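Local coordinates for alpha-galactosidase (Lactobacillus brevis, PDB 3MI6), which probably hydrolyses terminal, non-reducing alpha-D-galactose residues from alpha-D-galactosides, as a member of glycoside hydrolase family 36, at residues L186-W200 with H227-Q239. Sequence-based numbering, arbitrary orientation.
Sequences LPDANYDLIQFSGTW and HQQNPFMMLARPQ
Asp-188 OD1 accepts two N-H groups: NH1 of Arg-237 across the contact at 2.8 Å, on the syn side, and, on its anti lone pair, the backbone N-H of Asn-190, which closes an Asx turn. This clamp ends an antiparallel ladder, strand 192-197 against strand 233-236, in the N-terminal beta domain of a family 36 glycosidase. Arg-237 binds the carboxylate end-on, NH2 reaching OD2 at 3.2 Å, with the two flat groups nearly coplanar. NH1 also donates to Asn-190 O, approaching from well above the carbonyl plane rather than along a lone pair. A bend at chi2 (-65°) folds the arginine back so that its guanidinium stacks on one face of the Tyr-191 ring, planes 8° apart, while Leu-235 CD1 sits over the opposite face. Salt bridge and stack together fix the rotation of the guanidinium.

Paired backbone bonds join Asp-192 to Ala-236 and Ile-194 to Met-234, a selenomethionine whose CE lies against the CG2 and CD1 branches of Ile-194; helix 305-319 packs on this face. Beyond Ile-194 the register shifts by two residues, and a water bridges the two segments there, accepting from Phe-196 N and donating to the carbonyls of Asn-230 and Phe-232. The Phe-196 and Phe-232 side chains run side by side, their rings tilted 26° and so displaced that Phe-196 CE2 meets the CD2-CE2 rim of Phe-232. Ser-197 OG then donates to Gln-229 OE1 at 2.7 Å and accepts from Gln-195 NE2, and Gly-198 N bonds to Gln-228 O.

Where Trp-200 meets His-227 lies the predicted active site: Trp-200, a predicted substrate-binding residue, donates through NE1 to Asp-549, the predicted proton donor. His-227, hydrogen-bonded through ND1 to Tyr-483 OH and through NE2 to Ser-529 O, presents its ring face to Trp-200, whose CB stands 4.2 Å from the imidazole centroid.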
ATOM      1  N   LEU D 186     -19.783  14.390  -8.666  1.00 32.26           N
ATOM      2  CA  LEU D 186     -18.663  15.146  -8.130  1.00 28.28           C
ATOM      3  C   LEU D 186     -17.606  15.300  -9.205  1.00 30.27           C
ATOM      4  O   LEU D 186     -17.521  14.477 -10.123  1.00 30.32           O
ATOM      5  CB  LEU D 186     -18.077  14.434  -6.922  1.00 28.62           C
ATOM      6  CG  LEU D 186     -19.002  14.209  -5.724  1.00 29.36           C
ATOM      7  CD1 LEU D 186     -18.372  13.203  -4.756  1.00 25.29           C
ATOM      8  CD2 LEU D 186     -19.335  15.520  -5.027  1.00 26.44           C
ATOM      9  N   PRO D 187     -16.782  16.356  -9.086  1.00 32.04           N
ATOM     10  CA  PRO D 187     -15.797  16.778 -10.086  1.00 29.20           C
ATOM     11  C   PRO D 187     -14.529  15.914 -10.171  1.00 26.78           C
ATOM     12  O   PRO D 187     -13.803  16.067 -11.148  1.00 29.58           O
ATOM     13  CB  PRO D 187     -15.421  18.189  -9.620  1.00 28.50           C
ATOM     14  CG  PRO D 187     -16.338  18.506  -8.482  1.00 27.04           C
ATOM     15  CD  PRO D 187     -16.753  17.234  -7.907  1.00 28.67           C
ATOM     16  N   ASP D 188     -14.253  15.070  -9.178  1.00 26.67           N
ATOM     17  CA  ASP D 188     -13.095  14.159  -9.215  1.00 28.37           C
ATOM     18  C   ASP D 188     -13.372  12.783  -8.587  1.00 29.40           C
ATOM     19  O   ASP D 188     -14.469  12.512  -8.107  1.00 30.32           O
ATOM     20  CB  ASP D 188     -11.874  14.789  -8.538  1.00 29.17           C
ATOM     21  CG  ASP D 188     -12.000  14.840  -7.014  1.00 32.82           C
ATOM     22  OD1 ASP D 188     -11.812  13.784  -6.347  1.00 32.19           O
ATOM     23  OD2 ASP D 188     -12.261  15.948  -6.484  1.00 33.50           O
ATOM     24  N   ALA D 189     -12.372  11.915  -8.572  1.00 28.71           N
ATOM     25  CA  ALA D 189     -12.588  10.562  -8.079  1.00 29.07           C
ATOM     26  C   ALA D 189     -11.502  10.137  -7.110  1.00 32.69           C
ATOM     27  O   ALA D 189     -11.193   8.940  -6.977  1.00 29.65           O
ATOM     28  CB  ALA D 189     -12.670   9.587  -9.227  1.00 30.63           C
ATOM     29  N   ASN D 190     -10.911  11.117  -6.437  1.00 32.32           N
ATOM     30  CA  ASN D 190      -9.950  10.793  -5.395  1.00 31.82           C
ATOM     31  C   ASN D 190     -10.667  10.470  -4.079  1.00 30.33           C
ATOM     32  O   ASN D 190     -10.470  11.168  -3.080  1.00 31.45           O
ATOM     33  CB  ASN D 190      -8.917  11.925  -5.189  1.00 32.62           C
ATOM     34  CG  ASN D 190      -8.288  12.424  -6.506  1.00 38.96           C
ATOM     35  OD1 ASN D 190      -7.992  13.626  -6.649  1.00 44.93           O
ATOM     36  ND2 ASN D 190      -8.086  11.515  -7.467  1.00 36.92           N
ATOM     37  N   TYR D 191     -11.501   9.432  -4.074  1.00 25.47           N
ATOM     38  CA  TYR D 191     -12.119   8.977  -2.822  1.00 28.59           C
ATOM     39  C   TYR D 191     -11.914   7.484  -2.590  1.00 29.21           C
ATOM     40  O   TYR D 191     -11.597   6.745  -3.523  1.00 29.09           O
ATOM     41  CB  TYR D 191     -13.628   9.278  -2.789  1.00 29.73           C
ATOM     42  CG  TYR D 191     -13.992  10.746  -2.845  1.00 28.41           C
ATOM     43  CD1 TYR D 191     -14.078  11.500  -1.691  1.00 27.15           C
ATOM     44  CD2 TYR D 191     -14.275  11.365  -4.052  1.00 28.26           C
ATOM     45  CE1 TYR D 191     -14.414  12.835  -1.733  1.00 26.95           C
ATOM     46  CE2 TYR D 191     -14.622  12.696  -4.102  1.00 27.92           C
ATOM     47  CZ  TYR D 191     -14.681  13.426  -2.938  1.00 28.45           C
ATOM     48  OH  TYR D 191     -15.009  14.759  -2.978  1.00 31.87           O
ATOM     49  N   ASP D 192     -12.094   7.042  -1.348  1.00 28.34           N
ATOM     50  CA  ASP D 192     -12.168   5.612  -1.055  1.00 29.35           C
ATOM     51  C   ASP D 192     -13.640   5.388  -0.880  1.00 30.01           C
ATOM     52  O   ASP D 192     -14.310   6.220  -0.267  1.00 29.90           O
ATOM     53  CB  ASP D 192     -11.493   5.225   0.281  1.00 28.76           C
ATOM     54  CG  ASP D 192      -9.975   5.320   0.253  1.00 31.31           C
ATOM     55  OD1 ASP D 192      -9.371   5.291  -0.841  1.00 32.24           O
ATOM     56  OD2 ASP D 192      -9.372   5.410   1.349  1.00 33.30           O
ATOM     57  N   LEU D 193     -14.137   4.265  -1.396  1.00 31.49           N
ATOM     58  CA  LEU D 193     -15.506   3.816  -1.146  1.00 28.36           C
ATOM     59  C   LEU D 193     -15.479   2.942   0.080  1.00 27.99           C
ATOM     60  O   LEU D 193     -14.713   1.980   0.138  1.00 29.88           O
ATOM     61  CB  LEU D 193     -16.036   3.001  -2.331  1.00 28.55           C
ATOM     62  CG  LEU D 193     -17.253   2.102  -2.119  1.00 25.26           C
ATOM     63  CD1 LEU D 193     -18.427   2.912  -1.651  1.00 26.97           C
ATOM     64  CD2 LEU D 193     -17.566   1.398  -3.399  1.00 24.70           C
ATOM     65  N   ILE D 194     -16.314   3.274   1.053  1.00 27.50           N
ATOM     66  CA  ILE D 194     -16.399   2.526   2.288  1.00 25.40           C
ATOM     67  C   ILE D 194     -17.778   1.880   2.348  1.00 27.92           C
ATOM     68  O   ILE D 194     -18.799   2.568   2.308  1.00 28.73           O
ATOM     69  CB  ILE D 194     -16.197   3.449   3.493  1.00 25.22           C
ATOM     70  CG1 ILE D 194     -14.842   4.149   3.379  1.00 29.14           C
ATOM     71  CG2 ILE D 194     -16.283   2.673   4.800  1.00 25.44           C
ATOM     72  CD1 ILE D 194     -14.584   5.198   4.464  1.00 29.19           C
ATOM     73  N   GLN D 195     -17.806   0.552   2.440  1.00 28.32           N
ATOM     74  CA  GLN D 195     -19.050  -0.210   2.371  1.00 26.59           C
ATOM     75  C   GLN D 195     -19.122  -1.088   3.591  1.00 26.27           C
ATOM     76  O   GLN D 195     -18.184  -1.148   4.376  1.00 24.90           O
ATOM     77  CB  GLN D 195     -19.087  -1.078   1.119  1.00 23.78           C
ATOM     78  CG  GLN D 195     -17.874  -1.967   1.033  1.00 23.98           C
ATOM     79  CD  GLN D 195     -17.776  -2.690  -0.275  1.00 25.24           C
ATOM     80  OE1 GLN D 195     -17.315  -2.137  -1.273  1.00 26.44           O
ATOM     81  NE2 GLN D 195     -18.187  -3.950  -0.280  1.00 25.79           N
ATOM     82  N   PHE D 196     -20.252  -1.762   3.750  1.00 26.34           N
ATOM     83  CA  PHE D 196     -20.446  -2.620   4.893  1.00 27.58           C
ATOM     84  C   PHE D 196     -21.044  -3.948   4.460  1.00 28.48           C
ATOM     85  O   PHE D 196     -22.242  -4.093   4.293  1.00 32.85           O
ATOM     86  CB  PHE D 196     -21.222  -1.881   5.983  1.00 26.43           C
ATOM     87  CG  PHE D 196     -20.476  -0.707   6.512  1.00 26.44           C
ATOM     88  CD1 PHE D 196     -19.604  -0.852   7.591  1.00 28.72           C
ATOM     89  CD2 PHE D 196     -20.572   0.527   5.889  1.00 25.59           C
ATOM     90  CE1 PHE D 196     -18.879   0.228   8.067  1.00 26.51           C
ATOM     91  CE2 PHE D 196     -19.853   1.604   6.344  1.00 25.64           C
ATOM     92  CZ  PHE D 196     -19.008   1.459   7.438  1.00 27.15           C
ATOM     93  N   SER D 197     -20.171  -4.913   4.254  1.00 27.09           N
ATOM     94  CA  SER D 197     -20.543  -6.163   3.652  1.00 27.90           C
ATOM     95  C   SER D 197     -20.374  -7.279   4.667  1.00 28.82           C
ATOM     96  O   SER D 197     -19.571  -7.161   5.595  1.00 29.01           O
ATOM     97  CB  SER D 197     -19.636  -6.390   2.448  1.00 27.38           C
ATOM     98  OG  SER D 197     -19.473  -5.164   1.743  1.00 27.36           O
ATOM     99  N   GLY D 198     -21.142  -8.350   4.508  1.00 25.76           N
ATOM    100  CA  GLY D 198     -20.942  -9.533   5.311  1.00 24.82           C
ATOM    101  C   GLY D 198     -21.914 -10.626   4.972  1.00 28.90           C
ATOM    102  O   GLY D 198     -22.090 -10.991   3.800  1.00 30.58           O
ATOM    103  N   THR D 199     -22.566 -11.128   6.017  1.00 27.78           N
ATOM    104  CA  THR D 199     -23.553 -12.179   5.903  1.00 27.89           C
ATOM    105  C   THR D 199     -24.110 -12.561   7.278  1.00 31.03           C
ATOM    106  O   THR D 199     -23.795 -11.946   8.297  1.00 30.79           O
ATOM    107  CB  THR D 199     -22.974 -13.436   5.210  1.00 30.81           C
ATOM    108  OG1 THR D 199     -24.035 -14.366   4.947  1.00 33.35           O
ATOM    109  CG2 THR D 199     -21.894 -14.104   6.085  1.00 29.17           C
ATOM    110  N   TRP D 200     -24.956 -13.582   7.308  1.00 32.70           N
ATOM    111  CA  TRP D 200     -25.632 -13.928   8.540  1.00 32.94           C
ATOM    112  C   TRP D 200     -24.591 -14.265   9.610  1.00 32.62           C
ATOM    113  O   TRP D 200     -23.585 -14.906   9.315  1.00 31.72           O
ATOM    114  CB  TRP D 200     -26.636 -15.065   8.300  1.00 31.96           C
ATOM    115  CG  TRP D 200     -27.179 -15.631   9.561  1.00 32.21           C
ATOM    116  CD1 TRP D 200     -28.330 -15.272  10.206  1.00 34.60           C
ATOM    117  CD2 TRP D 200     -26.581 -16.659  10.352  1.00 34.20           C
ATOM    118  NE1 TRP D 200     -28.494 -16.031  11.348  1.00 34.34           N
ATOM    119  CE2 TRP D 200     -27.426 -16.884  11.461  1.00 34.95           C
ATOM    120  CE3 TRP D 200     -25.413 -17.418  10.228  1.00 33.54           C
ATOM    121  CZ2 TRP D 200     -27.134 -17.825  12.434  1.00 34.73           C
ATOM    122  CZ3 TRP D 200     -25.128 -18.345  11.190  1.00 33.83           C
ATOM    123  CH2 TRP D 200     -25.987 -18.547  12.280  1.00 35.45           C
ATOM    124  N   HIS D 227     -28.385  -9.149   4.721  1.00 31.92           N
ATOM    125  CA  HIS D 227     -27.248  -9.426   5.587  1.00 32.57           C
ATOM    126  C   HIS D 227     -25.982  -9.060   4.802  1.00 31.86           C
ATOM    127  O   HIS D 227     -25.014  -8.580   5.355  1.00 30.13           O
ATOM    128  CB  HIS D 227     -27.159 -10.925   5.956  1.00 33.35           C
ATOM    129  CG  HIS D 227     -28.283 -11.424   6.818  1.00 35.32           C
ATOM    130  ND1 HIS D 227     -29.405 -12.042   6.299  1.00 35.85           N
ATOM    131  CD2 HIS D 227     -28.455 -11.407   8.163  1.00 34.25           C
ATOM    132  CE1 HIS D 227     -30.221 -12.373   7.285  1.00 36.28           C
ATOM    133  NE2 HIS D 227     -29.667 -11.999   8.427  1.00 35.83           N
ATOM    134  N   GLN D 228     -26.020  -9.273   3.492  1.00 31.09           N
ATOM    135  CA  GLN D 228     -24.824  -9.249   2.665  1.00 29.63           C
ATOM    136  C   GLN D 228     -24.248  -7.862   2.435  1.00 30.09           C
ATOM    137  O   GLN D 228     -23.040  -7.673   2.526  1.00 31.66           O
ATOM    138  CB  GLN D 228     -25.116  -9.924   1.325  1.00 31.53           C
ATOM    139  CG  GLN D 228     -25.363 -11.442   1.416  1.00 31.25           C
ATOM    140  CD  GLN D 228     -26.619 -11.795   2.192  1.00 32.70           C
ATOM    141  OE1 GLN D 228     -26.661 -12.804   2.908  1.00 32.98           O
ATOM    142  NE2 GLN D 228     -27.645 -10.965   2.064  1.00 30.77           N
ATOM    143  N   GLN D 229     -25.108  -6.897   2.115  1.00 31.74           N
ATOM    144  CA  GLN D 229     -24.685  -5.517   1.852  1.00 29.55           C
ATOM    145  C   GLN D 229     -25.681  -4.566   2.485  1.00 31.70           C
ATOM    146  O   GLN D 229     -26.878  -4.736   2.311  1.00 35.35           O
ATOM    147  CB  GLN D 229     -24.642  -5.223   0.350  1.00 30.15           C
ATOM    148  CG  GLN D 229     -23.850  -6.219  -0.491  1.00 30.90           C
ATOM    149  CD  GLN D 229     -22.343  -6.063  -0.355  1.00 31.28           C
ATOM    150  OE1 GLN D 229     -21.850  -5.190   0.371  1.00 29.93           O
ATOM    151  NE2 GLN D 229     -21.598  -6.906  -1.077  1.00 32.25           N
ATOM    152  N   ASN D 230     -25.195  -3.569   3.215  1.00 29.89           N
ATOM    153  CA  ASN D 230     -26.069  -2.548   3.785  1.00 30.27           C
ATOM    154  C   ASN D 230     -26.169  -1.329   2.886  1.00 31.35           C
ATOM    155  O   ASN D 230     -25.207  -1.000   2.190  1.00 31.17           O
ATOM    156  CB  ASN D 230     -25.560  -2.097   5.151  1.00 31.50           C
ATOM    157  CG  ASN D 230     -26.583  -1.294   5.892  1.00 30.15           C
ATOM    158  OD1 ASN D 230     -27.364  -1.840   6.664  1.00 32.07           O
ATOM    159  ND2 ASN D 230     -26.625   0.001   5.629  1.00 30.99           N
ATOM    160  N   PRO D 231     -27.329  -0.646   2.909  1.00 32.53           N
ATOM    161  CA  PRO D 231     -27.570   0.539   2.071  1.00 31.33           C
ATOM    162  C   PRO D 231     -26.666   1.724   2.394  1.00 30.78           C
ATOM    163  O   PRO D 231     -26.536   2.611   1.559  1.00 32.27           O
ATOM    164  CB  PRO D 231     -29.024   0.903   2.385  1.00 30.70           C
ATOM    165  CG  PRO D 231     -29.645  -0.372   2.840  1.00 30.97           C
ATOM    166  CD  PRO D 231     -28.561  -1.100   3.580  1.00 31.86           C
ATOM    167  N   PHE D 232     -26.063   1.752   3.576  1.00 28.99           N
ATOM    168  CA  PHE D 232     -25.196   2.874   3.953  1.00 29.50           C
ATOM    169  C   PHE D 232     -23.753   2.786   3.440  1.00 30.82           C
ATOM    170  O   PHE D 232     -23.093   1.756   3.568  1.00 32.18           O
ATOM    171  CB  PHE D 232     -25.149   3.040   5.465  1.00 28.22           C
ATOM    172  CG  PHE D 232     -24.162   4.052   5.904  1.00 28.64           C
ATOM    173  CD1 PHE D 232     -24.396   5.401   5.672  1.00 29.28           C
ATOM    174  CD2 PHE D 232     -22.979   3.668   6.511  1.00 29.20           C
ATOM    175  CE1 PHE D 232     -23.467   6.361   6.059  1.00 31.70           C
ATOM    176  CE2 PHE D 232     -22.044   4.615   6.915  1.00 30.61           C
ATOM    177  CZ  PHE D 232     -22.284   5.968   6.690  1.00 30.66           C
HETATM  178  N   MSE D 233     -23.243   3.878   2.894  1.00 29.90           N
HETATM  179  CA  MSE D 233     -21.881   3.871   2.371  1.00 29.54           C
HETATM  180  C   MSE D 233     -21.262   5.236   2.544  1.00 30.92           C
HETATM  181  O   MSE D 233     -21.972   6.200   2.828  1.00 31.43           O
HETATM  182  CB  MSE D 233     -21.893   3.527   0.892  1.00 30.91           C
HETATM  183  CG  MSE D 233     -22.641   4.534   0.059  1.00 31.07           C
HETATM  184 SE   MSE D 233     -22.506   4.214  -1.857  1.00 53.66          SE
HETATM  185  CE  MSE D 233     -20.921   5.262  -2.250  1.00 33.36           C
HETATM  186  N   MSE D 234     -19.945   5.322   2.354  1.00 30.05           N
HETATM  187  CA  MSE D 234     -19.243   6.595   2.467  1.00 27.52           C
HETATM  188  C   MSE D 234     -18.281   6.787   1.320  1.00 29.92           C
HETATM  189  O   MSE D 234     -17.792   5.805   0.744  1.00 30.10           O
HETATM  190  CB  MSE D 234     -18.496   6.682   3.786  1.00 28.50           C
HETATM  191  CG  MSE D 234     -19.413   6.572   4.978  1.00 32.38           C
HETATM  192 SE   MSE D 234     -18.543   6.789   6.711  1.00 52.16          SE
HETATM  193  CE  MSE D 234     -17.428   5.189   6.650  1.00 35.64           C
ATOM    194  N   LEU D 235     -18.050   8.050   0.959  1.00 28.73           N
ATOM    195  CA  LEU D 235     -16.924   8.401   0.101  1.00 28.00           C
ATOM    196  C   LEU D 235     -15.961   9.221   0.932  1.00 30.11           C
ATOM    197  O   LEU D 235     -16.249  10.381   1.253  1.00 30.93           O
ATOM    198  CB  LEU D 235     -17.358   9.245  -1.089  1.00 28.45           C
ATOM    199  CG  LEU D 235     -17.956   8.638  -2.353  1.00 30.97           C
ATOM    200  CD1 LEU D 235     -17.828   9.664  -3.466  1.00 27.76           C
ATOM    201  CD2 LEU D 235     -17.248   7.359  -2.730  1.00 30.39           C
ATOM    202  N   ALA D 236     -14.826   8.634   1.297  1.00 28.74           N
ATOM    203  CA  ALA D 236     -13.850   9.372   2.083  1.00 27.60           C
ATOM    204  C   ALA D 236     -12.695   9.834   1.209  1.00 29.57           C
ATOM    205  O   ALA D 236     -12.317   9.155   0.249  1.00 31.04           O
ATOM    206  CB  ALA D 236     -13.347   8.528   3.231  1.00 27.87           C
ATOM    207  N   ARG D 237     -12.148  11.004   1.521  1.00 29.41           N
ATOM    208  CA  ARG D 237     -10.871  11.380   0.956  1.00 28.78           C
ATOM    209  C   ARG D 237      -9.889  10.357   1.521  1.00 30.62           C
ATOM    210  O   ARG D 237     -10.168   9.754   2.570  1.00 29.04           O
ATOM    211  CB  ARG D 237     -10.517  12.798   1.372  1.00 27.94           C
ATOM    212  CG  ARG D 237     -11.344  13.863   0.670  1.00 29.44           C
ATOM    213  CD  ARG D 237     -11.072  13.873  -0.831  1.00 28.64           C
ATOM    214  NE  ARG D 237     -11.555  15.091  -1.474  1.00 29.44           N
ATOM    215  CZ  ARG D 237     -11.629  15.260  -2.791  1.00 30.10           C
ATOM    216  NH1 ARG D 237     -11.270  14.278  -3.609  1.00 28.83           N
ATOM    217  NH2 ARG D 237     -12.079  16.407  -3.287  1.00 31.30           N
ATOM    218  N   PRO D 238      -8.754  10.138   0.827  1.00 32.32           N
ATOM    219  CA  PRO D 238      -7.815   9.040   1.141  1.00 32.06           C
ATOM    220  C   PRO D 238      -7.264   9.063   2.561  1.00 31.71           C
ATOM    221  O   PRO D 238      -6.943   7.997   3.080  1.00 33.42           O
ATOM    222  CB  PRO D 238      -6.679   9.253   0.144  1.00 30.06           C
ATOM    223  CG  PRO D 238      -7.344   9.946  -1.019  1.00 30.93           C
ATOM    224  CD  PRO D 238      -8.347  10.877  -0.382  1.00 30.71           C
ATOM    225  N   GLN D 239      -7.172  10.239   3.177  1.00 30.94           N
ATOM    226  CA  GLN D 239      -6.603  10.357   4.515  1.00 31.42           C
ATOM    227  C   GLN D 239      -7.626  10.611   5.596  1.00 29.51           C
ATOM    228  O   GLN D 239      -7.283  10.772   6.758  1.00 30.20           O
ATOM    229  CB  GLN D 239      -5.542  11.451   4.564  1.00 31.36           C
ATOM    230  CG  GLN D 239      -4.149  10.916   4.385  1.00 34.48           C
ATOM    231  CD  GLN D 239      -3.860  10.529   2.947  1.00 39.43           C
ATOM    232  OE1 GLN D 239      -3.321   9.444   2.686  1.00 41.66           O
ATOM    233  NE2 GLN D 239      -4.215  11.419   1.998  1.00 32.67           N
TER
HETATM  234  O   HOH W   1     -23.831  -6.336   5.434  1.00 29.21           O
HETATM  235  O   HOH W   2     -22.432  -0.444   2.651  1.00 30.81           O